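Local atomic coordinates of putative esterase (Sulfolobus solfataricus P2, PDB entry 2RAU), a protein that binds calcium and, as a member of the alpha/beta-hydrolase group, is thought to act as a lipase or esterase. Residues W6-E12 with E23-M28; N95-I99 with I137-S141; S239-M243 with S260-F266. One frame throughout, in Å; residues are numbered along the deposited sequence. Where two conformers were deposited one is given.

Overall arrangement
The three contacts follow one another along the chain, each closing before the next opens. Interactions 1 and 2 share the large mixed sheet of the alpha/beta-hydrolase fold. Interaction 1 pairs strand 7-11 with strand 21-29 at one end of it. Interaction 2 sets helix 123-141 against strand 94-100, with strand 37-45 lying between strands 21-29 and 94-100. Their centres are about 12 Å apart, and the same helix also touches Trp6 and Met28. Interaction 3 joins helices 238-248 and 262-270, its centre about 33 Å from those of the others. It lies across the chain's centre from interaction 2, in a helical region apart from the sheet.

Interaction 1 (W6-E12 with E23-M28); sequences WKIVKRE and ENIWKM
Trp6 and Met28 meet at about a right angle. Met28 is a selenomethionine, and its CE lies over one face of the indole, 3.3 Å from the centroid of the five-membered ring of Trp6. With SE over the same ring, this is a Met-aromatic contact. The Met28 chain runs straight through chi2 and bends only at chi3 (-83°), which turns CE onto the ring. Ile8 meets the second indole obliquely, with CD1 over one face of Trp26, toward its rim, 3.7 Å from the five-membered ring centroid. Both tryptophans also meet the ring of Phe136 in helix 123-141.

The strands are antiparallel. Lys7 and Lys27 form a hydrogen-bonded pair, and Ile8 and Trp26 a non-hydrogen-bonded one. A classic beta bulge follows. Val9 N and Lys10 N both bond to Ile25 O, at 2.8 and 3.2 Å, from the same face of its carbonyl plane. Val9 CG2 packs on Ile25 CG2 at 3.5 Å.

Beyond the bulge the contact turns polar. Lys10 NZ makes a salt bridge to Glu23 OE1 at 3.0 Å, weak as a hydrogen bond, while Glu23 OE2 bonds to His41. The Asn24 amide is gripped twice. Its OD1 takes Glu12 N at 2.8 Å from above the carbonyl plane, and its ND2 gives a nearly straight bond (163°) to Glu12 OE2 at 2.9 Å. These two bonds should fix the rotation of the buried amide. Indole contacts occupy the Trp6 to Trp26 part, and charged and amide bonds the part from Lys10 to Glu12, where the chain turns a corner.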
loop_
_atom_site.group_PDB
_atom_site.type_symbol
_atom_site.label_atom_id
_atom_site.label_comp_id
_atom_site.label_asym_id
_atom_site.label_seq_id
_atom_site.Cartn_x
_atom_site.Cartn_y
_atom_site.Cartn_z
ATOM N N TRP A 6 -14.215 -15.590 8.003
ATOM C CA TRP A 6 -12.784 -15.496 7.850
ATOM C C TRP A 6 -12.279 -16.864 8.163
ATOM O O TRP A 6 -12.721 -17.455 9.135
ATOM C CB TRP A 6 -12.193 -14.521 8.852
ATOM C CG TRP A 6 -12.432 -13.128 8.488
ATOM C CD1 TRP A 6 -13.336 -12.285 9.030
ATOM C CD2 TRP A 6 -11.715 -12.387 7.506
ATOM N NE1 TRP A 6 -13.245 -11.056 8.426
ATOM C CE2 TRP A 6 -12.258 -11.087 7.485
ATOM C CE3 TRP A 6 -10.676 -12.694 6.635
ATOM C CZ2 TRP A 6 -11.795 -10.102 6.625
ATOM C CZ3 TRP A 6 -10.244 -11.726 5.741
ATOM C CH2 TRP A 6 -10.797 -10.442 5.753
ATOM N N LYS A 7 -11.450 -17.402 7.305
ATOM C CA LYS A 7 -10.863 -18.717 7.494
ATOM C C LYS A 7 -9.353 -18.589 7.582
ATOM O O LYS A 7 -8.730 -17.900 6.782
ATOM C CB LYS A 7 -11.228 -19.589 6.318
ATOM C CG LYS A 7 -12.744 -19.705 6.230
ATOM C CD LYS A 7 -13.161 -20.708 5.218
ATOM C CE LYS A 7 -14.647 -21.021 5.344
ATOM N NZ LYS A 7 -15.011 -21.911 4.186
ATOM N N ILE A 8 -8.759 -19.274 8.549
ATOM C CA ILE A 8 -7.331 -19.203 8.729
ATOM C C ILE A 8 -6.674 -19.974 7.608
ATOM O O ILE A 8 -7.084 -21.072 7.273
ATOM C CB ILE A 8 -6.877 -19.684 10.134
ATOM C CG1 ILE A 8 -5.389 -19.398 10.370
ATOM C CG2 ILE A 8 -7.065 -21.139 10.290
ATOM C CD1 ILE A 8 -5.093 -18.136 11.109
ATOM N N VAL A 9 -5.667 -19.361 6.997
ATOM C CA VAL A 9 -4.880 -19.989 5.956
ATOM C C VAL A 9 -3.392 -20.158 6.315
ATOM O O VAL A 9 -2.747 -21.020 5.786
ATOM C CB VAL A 9 -5.097 -19.288 4.580
ATOM C CG1 VAL A 9 -6.563 -19.394 4.185
ATOM C CG2 VAL A 9 -4.699 -17.895 4.626
ATOM N N LYS A 10 -2.858 -19.349 7.221
ATOM C CA LYS A 10 -1.508 -19.504 7.721
ATOM C C LYS A 10 -1.579 -19.175 9.186
ATOM O O LYS A 10 -2.010 -18.103 9.547
ATOM C CB LYS A 10 -0.536 -18.570 7.023
ATOM C CG LYS A 10 0.869 -18.907 7.320
ATOM C CD LYS A 10 1.792 -18.560 6.182
ATOM C CE LYS A 10 2.266 -17.168 6.253
ATOM N NZ LYS A 10 3.388 -16.951 5.277
ATOM N N ARG A 11 -1.105 -20.091 10.024
ATOM C CA ARG A 11 -1.150 -19.916 11.457
ATOM C C ARG A 11 0.234 -19.859 12.103
ATOM O O ARG A 11 1.036 -20.732 11.924
ATOM C CB ARG A 11 -1.912 -21.082 12.056
ATOM C CG ARG A 11 -2.346 -20.858 13.526
ATOM C CD ARG A 11 -2.903 -22.189 14.134
ATOM N NE ARG A 11 -3.473 -23.029 13.063
ATOM C CZ ARG A 11 -4.779 -23.186 12.794
ATOM N NH1 ARG A 11 -5.733 -22.623 13.556
ATOM N NH2 ARG A 11 -5.137 -23.952 11.758
ATOM N N GLU A 12 0.507 -18.802 12.838
ATOM C CA GLU A 12 1.723 -18.669 13.611
ATOM C C GLU A 12 3.017 -18.964 12.853
ATOM O O GLU A 12 3.897 -19.701 13.323
ATOM C CB GLU A 12 1.598 -19.565 14.843
ATOM C CG GLU A 12 0.484 -19.123 15.748
ATOM C CD GLU A 12 0.866 -17.880 16.514
ATOM O OE1 GLU A 12 1.780 -18.000 17.376
ATOM O OE2 GLU A 12 0.274 -16.795 16.265
ATOM N N GLU A 23 3.496 -14.373 11.717
ATOM C CA GLU A 23 2.408 -13.988 10.831
ATOM C C GLU A 23 1.227 -14.959 10.899
ATOM O O GLU A 23 1.393 -16.155 10.981
ATOM C CB GLU A 23 2.962 -13.947 9.406
ATOM C CG GLU A 23 2.039 -13.361 8.366
ATOM C CD GLU A 23 2.585 -13.413 6.945
ATOM O OE1 GLU A 23 3.483 -14.248 6.638
ATOM O OE2 GLU A 23 2.084 -12.630 6.119
ATOM N N ASN A 24 0.021 -14.391 10.875
ATOM C CA ASN A 24 -1.212 -15.121 10.702
ATOM C C ASN A 24 -1.912 -14.538 9.483
ATOM O O ASN A 24 -1.836 -13.348 9.244
ATOM C CB ASN A 24 -2.067 -15.033 11.956
ATOM C CG ASN A 24 -1.486 -15.879 13.084
ATOM O OD1 ASN A 24 -1.694 -17.062 13.109
ATOM N ND2 ASN A 24 -0.653 -15.279 13.937
ATOM N N ILE A 25 -2.537 -15.389 8.690
ATOM C CA ILE A 25 -3.288 -14.948 7.522
ATOM C C ILE A 25 -4.672 -15.637 7.516
ATOM O O ILE A 25 -4.777 -16.841 7.702
ATOM C CB ILE A 25 -2.603 -15.268 6.183
ATOM C CG1 ILE A 25 -1.143 -14.785 6.158
ATOM C CG2 ILE A 25 -3.365 -14.665 5.057
ATOM C CD1 ILE A 25 -0.384 -15.179 4.912
ATOM N N TRP A 26 -5.692 -14.827 7.275
ATOM C CA TRP A 26 -7.049 -15.291 7.087
ATOM C C TRP A 26 -7.534 -14.800 5.766
ATOM O O TRP A 26 -7.145 -13.748 5.292
ATOM C CB TRP A 26 -7.984 -14.740 8.144
ATOM C CG TRP A 26 -7.668 -15.088 9.542
ATOM C CD1 TRP A 26 -8.216 -16.084 10.277
ATOM C CD2 TRP A 26 -6.753 -14.407 10.410
ATOM N NE1 TRP A 26 -7.720 -16.062 11.549
ATOM C CE2 TRP A 26 -6.812 -15.052 11.660
ATOM C CE3 TRP A 26 -5.930 -13.297 10.264
ATOM C CZ2 TRP A 26 -6.067 -14.651 12.739
ATOM C CZ3 TRP A 26 -5.193 -12.892 11.348
ATOM C CH2 TRP A 26 -5.268 -13.571 12.575
ATOM N N LYS A 27 -8.475 -15.544 5.228
ATOM C CA LYS A 27 -9.083 -15.260 3.939
ATOM C C LYS A 27 -10.623 -15.260 4.046
ATOM O O LYS A 27 -11.211 -16.060 4.809
ATOM C CB LYS A 27 -8.663 -16.398 3.048
ATOM C CG LYS A 27 -9.025 -16.309 1.666
ATOM C CD LYS A 27 -8.553 -17.602 0.947
ATOM C CE LYS A 27 -7.448 -17.338 0.046
ATOM N NZ LYS A 27 -7.250 -18.505 -0.895
HETATM N N MSE A 28 -11.273 -14.374 3.286
HETATM C CA MSE A 28 -12.724 -14.329 3.234
HETATM C C MSE A 28 -13.204 -14.277 1.786
HETATM O O MSE A 28 -12.783 -13.442 1.020
HETATM C CB MSE A 28 -13.275 -13.097 3.926
HETATM C CG MSE A 28 -14.812 -12.949 3.853
HETATM SE SE MSE A 28 -15.424 -11.371 4.825
HETATM C CE MSE A 28 -15.434 -12.192 6.580
#

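Interaction 2 (N95-I99 with I137-S141); sequences NVYTI and IKRDS
The ring of Tyr97 has Ile137 on one face and Asp140 at its edge. Ile137 CG1 lies over the ring centre, 3.8 Å from the centroid and close to the ring normal, in a CH-pi contact. Its CD1 reaches back toward the root of the ring, 3.6 Å from Tyr97 CG, while CG2 lies toward CE1. The carboxylate of Asp140 stands nearly upright to the ring, with the planes 84° apart. Tyr97 OH donates to the anti lone pair of Asp140 OD2 at 2.6 Å. The Asp140 side chain leaves with CG anti to the backbone N (chi1 -172°), which carries OD2 to the hydroxyl. Lys42 of strand 37-45 forms a salt bridge to the same oxygen.

Ser141 CB also touches the hydroxyl. Ser141 OG bonds back to Ile137 O at 2.6 Å from above the carbonyl plane, and Ser141 N bonds to the same oxygen from the other face. One water links Asn95 ND2, by a weak bond, to Ser141 O; ND2 also bonds to Asp51 O.

The strand and helix run roughly antiparallel (154°). Tyr97 ties the helix end to the sheet just before Gly142 and Glu144, which bind calcium. Asp140 OD2, shared by the phenol and Lys42, is probably stabilised as a negative charge by both.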
loop_
_atom_site.group_PDB
_atom_site.type_symbol
_atom_site.label_atom_id
_atom_site.label_comp_id
_atom_site.label_asym_id
_atom_site.label_seq_id
_atom_site.Cartn_x
_atom_site.Cartn_y
_atom_site.Cartn_z
ATOM N N ASN A 95 0.320 -5.007 17.547
ATOM C CA ASN A 95 -0.361 -5.929 16.663
ATOM C C ASN A 95 -0.556 -5.108 15.379
ATOM O O ASN A 95 -1.239 -4.086 15.392
ATOM C CB ASN A 95 -1.730 -6.375 17.170
ATOM C CG ASN A 95 -1.674 -7.307 18.368
ATOM O OD1 ASN A 95 -0.874 -8.261 18.403
ATOM N ND2 ASN A 95 -2.511 -7.022 19.363
ATOM N N VAL A 96 0.016 -5.567 14.280
ATOM C CA VAL A 96 -0.092 -4.856 13.003
ATOM C C VAL A 96 -0.792 -5.754 11.997
ATOM O O VAL A 96 -0.472 -6.902 11.882
ATOM C CB VAL A 96 1.291 -4.407 12.453
ATOM C CG1 VAL A 96 1.119 -3.463 11.210
ATOM C CG2 VAL A 96 2.129 -3.739 13.636
ATOM N N TYR A 97 -1.747 -5.187 11.274
ATOM C CA TYR A 97 -2.552 -5.915 10.349
ATOM C C TYR A 97 -2.488 -5.222 9.020
ATOM O O TYR A 97 -2.259 -4.012 8.935
ATOM C CB TYR A 97 -4.028 -5.930 10.800
ATOM C CG TYR A 97 -4.316 -6.522 12.169
ATOM C CD1 TYR A 97 -4.191 -5.755 13.330
ATOM C CD2 TYR A 97 -4.768 -7.814 12.301
ATOM C CE1 TYR A 97 -4.516 -6.269 14.585
ATOM C CE2 TYR A 97 -5.101 -8.344 13.570
ATOM C CZ TYR A 97 -4.964 -7.562 14.700
ATOM O OH TYR A 97 -5.341 -8.112 15.906
ATOM N N THR A 98 -2.703 -5.981 7.946
ATOM C CA THR A 98 -2.722 -5.403 6.622
ATOM C C THR A 98 -3.521 -6.323 5.683
ATOM O O THR A 98 -3.486 -7.530 5.802
ATOM C CB THR A 98 -1.292 -5.061 6.105
ATOM O OG1 THR A 98 -1.374 -4.434 4.810
ATOM C CG2 THR A 98 -0.363 -6.320 6.078
ATOM N N ILE A 99 -4.188 -5.695 4.731
ATOM C CA ILE A 99 -5.216 -6.293 3.865
ATOM C C ILE A 99 -4.698 -6.536 2.450
ATOM O O ILE A 99 -3.943 -5.706 1.894
ATOM C CB ILE A 99 -6.453 -5.340 3.820
ATOM C CG1 ILE A 99 -7.571 -5.930 2.949
ATOM C CG2 ILE A 99 -6.064 -3.925 3.347
ATOM C CD1 ILE A 99 -8.975 -5.121 2.928
ATOM N N ILE A 137 -10.562 -7.317 13.274
ATOM C CA ILE A 137 -9.485 -6.779 14.111
ATOM C C ILE A 137 -9.953 -6.407 15.499
ATOM O O ILE A 137 -9.234 -6.615 16.475
ATOM C CB ILE A 137 -8.829 -5.553 13.427
ATOM C CG1 ILE A 137 -8.038 -6.005 12.202
ATOM C CG2 ILE A 137 -7.883 -4.811 14.365
ATOM C CD1 ILE A 137 -7.366 -4.846 11.428
ATOM N N LYS A 138 -11.121 -5.786 15.589
ATOM C CA LYS A 138 -11.647 -5.378 16.882
ATOM C C LYS A 138 -11.785 -6.574 17.816
ATOM O O LYS A 138 -11.424 -6.500 19.002
ATOM C CB LYS A 138 -12.986 -4.665 16.729
ATOM C CG LYS A 138 -12.938 -3.322 16.062
ATOM C CD LYS A 138 -14.321 -2.683 16.220
ATOM C CE LYS A 138 -14.374 -1.356 15.583
ATOM N NZ LYS A 138 -15.499 -0.564 16.129
ATOM N N ARG A 139 -12.312 -7.674 17.288
ATOM C CA ARG A 139 -12.468 -8.875 18.053
ATOM C C ARG A 139 -11.131 -9.573 18.320
ATOM O O ARG A 139 -10.882 -10.041 19.445
ATOM C CB ARG A 139 -13.439 -9.836 17.355
ATOM C CG ARG A 139 -13.769 -11.028 18.229
ATOM C CD ARG A 139 -14.773 -11.948 17.599
ATOM N NE ARG A 139 -15.229 -12.921 18.587
ATOM C CZ ARG A 139 -15.515 -14.192 18.328
ATOM N NH1 ARG A 139 -15.331 -14.700 17.112
ATOM N NH2 ARG A 139 -15.932 -14.977 19.294
ATOM N N ASP A 140 -10.295 -9.689 17.304
ATOM C CA ASP A 140 -8.993 -10.302 17.484
ATOM C C ASP A 140 -8.048 -9.576 18.484
ATOM O O ASP A 140 -7.394 -10.217 19.288
ATOM C CB ASP A 140 -8.295 -10.398 16.147
ATOM C CG ASP A 140 -6.998 -11.204 16.220
ATOM O OD1 ASP A 140 -7.114 -12.421 16.434
ATOM O OD2 ASP A 140 -5.904 -10.625 16.073
ATOM N N SER A 141 -7.985 -8.250 18.397
ATOM C CA SER A 141 -7.099 -7.423 19.212
ATOM C C SER A 141 -7.718 -6.953 20.506
ATOM O O SER A 141 -7.031 -6.509 21.433
ATOM C CB SER A 141 -6.772 -6.185 18.425
ATOM O OG SER A 141 -7.888 -5.366 18.291
HETATM O O HOH W 1 -4.283 -8.036 21.641
#

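Interaction 3 (S239-M243 with S260-F266); sequences SDFLM and SKKEDMF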
loop_
_atom_site.group_PDB
_atom_site.type_symbol
_atom_site.label_atom_id
_atom_site.label_comp_id
_atom_site.label_asym_id
_atom_site.label_seq_id
_atom_site.Cartn_x
_atom_site.Cartn_y
_atom_site.Cartn_z
ATOM N N SER A 239 20.193 -1.381 -14.965
ATOM C CA SER A 239 19.867 -0.879 -13.637
ATOM C C SER A 239 19.833 0.621 -13.603
ATOM O O SER A 239 19.023 1.184 -12.890
ATOM C CB SER A 239 20.767 -1.451 -12.541
ATOM O OG SER A 239 22.127 -1.074 -12.671
ATOM N N ASP A 240 20.739 1.257 -14.333
ATOM C CA ASP A 240 20.767 2.708 -14.472
ATOM C C ASP A 240 19.445 3.251 -15.047
ATOM O O ASP A 240 18.897 4.256 -14.565
ATOM C CB ASP A 240 21.898 3.133 -15.410
ATOM C CG ASP A 240 23.305 2.948 -14.830
ATOM O OD1 ASP A 240 23.474 2.518 -13.657
ATOM O OD2 ASP A 240 24.253 3.252 -15.601
ATOM N N PHE A 241 18.976 2.578 -16.097
ATOM C CA PHE A 241 17.729 2.898 -16.796
ATOM C C PHE A 241 16.532 2.777 -15.869
ATOM O O PHE A 241 15.725 3.729 -15.739
ATOM C CB PHE A 241 17.628 1.999 -18.018
ATOM C CG PHE A 241 16.245 1.832 -18.557
ATOM C CD1 PHE A 241 15.599 2.871 -19.196
ATOM C CD2 PHE A 241 15.597 0.604 -18.468
ATOM C CE1 PHE A 241 14.342 2.678 -19.747
ATOM C CE2 PHE A 241 14.343 0.426 -18.996
ATOM C CZ PHE A 241 13.722 1.454 -19.633
ATOM N N LEU A 242 16.447 1.670 -15.126
ATOM C CA LEU A 242 15.307 1.415 -14.263
ATOM C C LEU A 242 15.296 2.373 -13.099
ATOM O O LEU A 242 14.259 2.951 -12.779
ATOM C CB LEU A 242 15.276 -0.019 -13.737
ATOM C CG LEU A 242 15.019 -1.070 -14.836
ATOM C CD1 LEU A 242 15.264 -2.430 -14.246
ATOM C CD2 LEU A 242 13.606 -0.874 -15.448
HETATM N N MSE A 243 16.452 2.594 -12.477
HETATM C CA MSE A 243 16.520 3.554 -11.353
HETATM C C MSE A 243 16.244 4.982 -11.812
HETATM O O MSE A 243 15.576 5.742 -11.106
HETATM C CB MSE A 243 17.852 3.457 -10.625
HETATM C CG MSE A 243 17.990 2.159 -9.811
HETATM SE SE MSE A 243 16.794 1.933 -8.323
HETATM C CE MSE A 243 17.599 3.147 -7.079
ATOM N N SER A 260 18.320 6.114 -2.687
ATOM C CA SER A 260 17.503 4.952 -3.042
ATOM C C SER A 260 18.391 3.872 -3.641
ATOM O O SER A 260 19.238 4.172 -4.516
ATOM C CB SER A 260 16.408 5.358 -4.030
ATOM O OG SER A 260 15.786 6.546 -3.604
ATOM N N LYS A 261 18.169 2.635 -3.216
ATOM C CA LYS A 261 18.943 1.458 -3.683
ATOM C C LYS A 261 18.136 0.513 -4.484
ATOM O O LYS A 261 16.988 0.260 -4.172
ATOM C CB LYS A 261 19.453 0.731 -2.478
ATOM C CG LYS A 261 20.400 1.546 -1.591
ATOM C CD LYS A 261 21.718 1.790 -2.270
ATOM C CE LYS A 261 22.726 2.380 -1.338
ATOM N NZ LYS A 261 22.389 3.753 -0.986
ATOM N N LYS A 262 18.729 -0.022 -5.536
ATOM C CA LYS A 262 18.058 -1.073 -6.337
ATOM C C LYS A 262 17.637 -2.272 -5.519
ATOM O O LYS A 262 16.619 -2.909 -5.814
ATOM C CB LYS A 262 18.918 -1.526 -7.528
ATOM C CG LYS A 262 20.169 -2.297 -7.198
ATOM C CD LYS A 262 20.979 -2.573 -8.461
ATOM C CE LYS A 262 22.148 -3.520 -8.214
ATOM N NZ LYS A 262 23.139 -2.846 -7.395
ATOM N N GLU A 263 18.426 -2.605 -4.501
ATOM C CA GLU A 263 18.148 -3.739 -3.624
ATOM C C GLU A 263 16.833 -3.590 -2.859
ATOM O O GLU A 263 16.210 -4.595 -2.465
ATOM C CB GLU A 263 19.294 -3.945 -2.624
ATOM C CG GLU A 263 20.611 -4.412 -3.233
ATOM C CD GLU A 263 21.397 -3.346 -3.929
ATOM O OE1 GLU A 263 21.240 -2.133 -3.699
ATOM O OE2 GLU A 263 22.222 -3.763 -4.709
ATOM N N ASP A 264 16.436 -2.340 -2.650
ATOM C CA ASP A 264 15.146 -1.990 -2.016
ATOM C C ASP A 264 14.041 -1.801 -3.066
ATOM O O ASP A 264 12.926 -2.322 -2.907
ATOM C CB ASP A 264 15.279 -0.724 -1.158
ATOM C CG ASP A 264 16.273 -0.898 -0.016
ATOM O OD1 ASP A 264 16.376 -2.031 0.514
ATOM O OD2 ASP A 264 16.968 0.077 0.354
HETATM N N MSE A 265 14.355 -1.117 -4.152
HETATM C CA MSE A 265 13.330 -0.686 -5.130
HETATM C C MSE A 265 12.871 -1.806 -6.034
HETATM O O MSE A 265 11.682 -1.928 -6.330
HETATM C CB MSE A 265 13.791 0.464 -6.000
HETATM C CG MSE A 265 14.128 1.769 -5.270
HETATM SE SE MSE A 265 12.455 2.499 -4.564
HETATM C CE MSE A 265 13.273 3.341 -2.996
ATOM N N PHE A 266 13.828 -2.567 -6.532
ATOM C CA PHE A 266 13.491 -3.602 -7.539
ATOM C C PHE A 266 12.545 -4.678 -6.953
ATOM O O PHE A 266 11.615 -5.107 -7.664
ATOM C CB PHE A 266 14.755 -4.185 -8.206
ATOM C CG PHE A 266 15.468 -3.212 -9.200
ATOM C CD1 PHE A 266 15.133 -1.847 -9.297
ATOM C CD2 PHE A 266 16.559 -3.654 -9.931
ATOM C CE1 PHE A 266 15.823 -1.004 -10.134
ATOM C CE2 PHE A 266 17.237 -2.803 -10.770
ATOM C CZ PHE A 266 16.851 -1.498 -10.893
#
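A helix-helix interface holds this contact: helix 238-248 packs on the first turn of helix 262-270. The segment axes pass 11.4 Å apart at 60°. Both helices also touch helix 218-224, so three helices meet here. A Met-aromatic contact between Met243 and Phe266 lies within the interface.

Met243 is a selenomethionine. The bend of its chain at chi2 (-65°) brings SE to the Phe266 ring, 3.6 Å from CE1; the bend at chi3 then turns the methyl toward Ser260. The approach of SE is oblique, neither over the face nor at the edge. SE also touches CG of Met265, another selenomethionine. The methyl of Met243 goes further and lies against the start of the second helix, with CE 3.2 Å from Ser260 O. Lys261 is the N-cap residue there, and its carbonyl accepts bonds from both Asp264 N and Met265 N.

The Phe266 ring is enclosed from several directions. Leu242 CB meets CZ at 3.6 Å, and Leu242 CD1 lies near the same end of the ring. Ser239 O is near the plane at the ring edge, 4.0 Å from CZ. On one face sits CB of Lys262, from the preceding turn of its own helix. Trp219 of helix 218-224 meets the ring edge-to-face.

The side-chain hydroxyls have partners outside the two segments: Ser239 OG bonds to Pro226 O, and Ser260 OG to Asp331. Lys262 CD passes Ser239 CB at 4.2 Å, and Lys262 NZ then turns to Glu263 OE2 in a salt bridge of 3.0 Å. Between the two segments the attraction is therefore probably mainly dispersion, among a polarisable selenium, an aromatic ring and aliphatic carbons. With no hydrogen bond between the segments, the fit of Met243 and Leu242 around Phe266 probably sets how the helices sit.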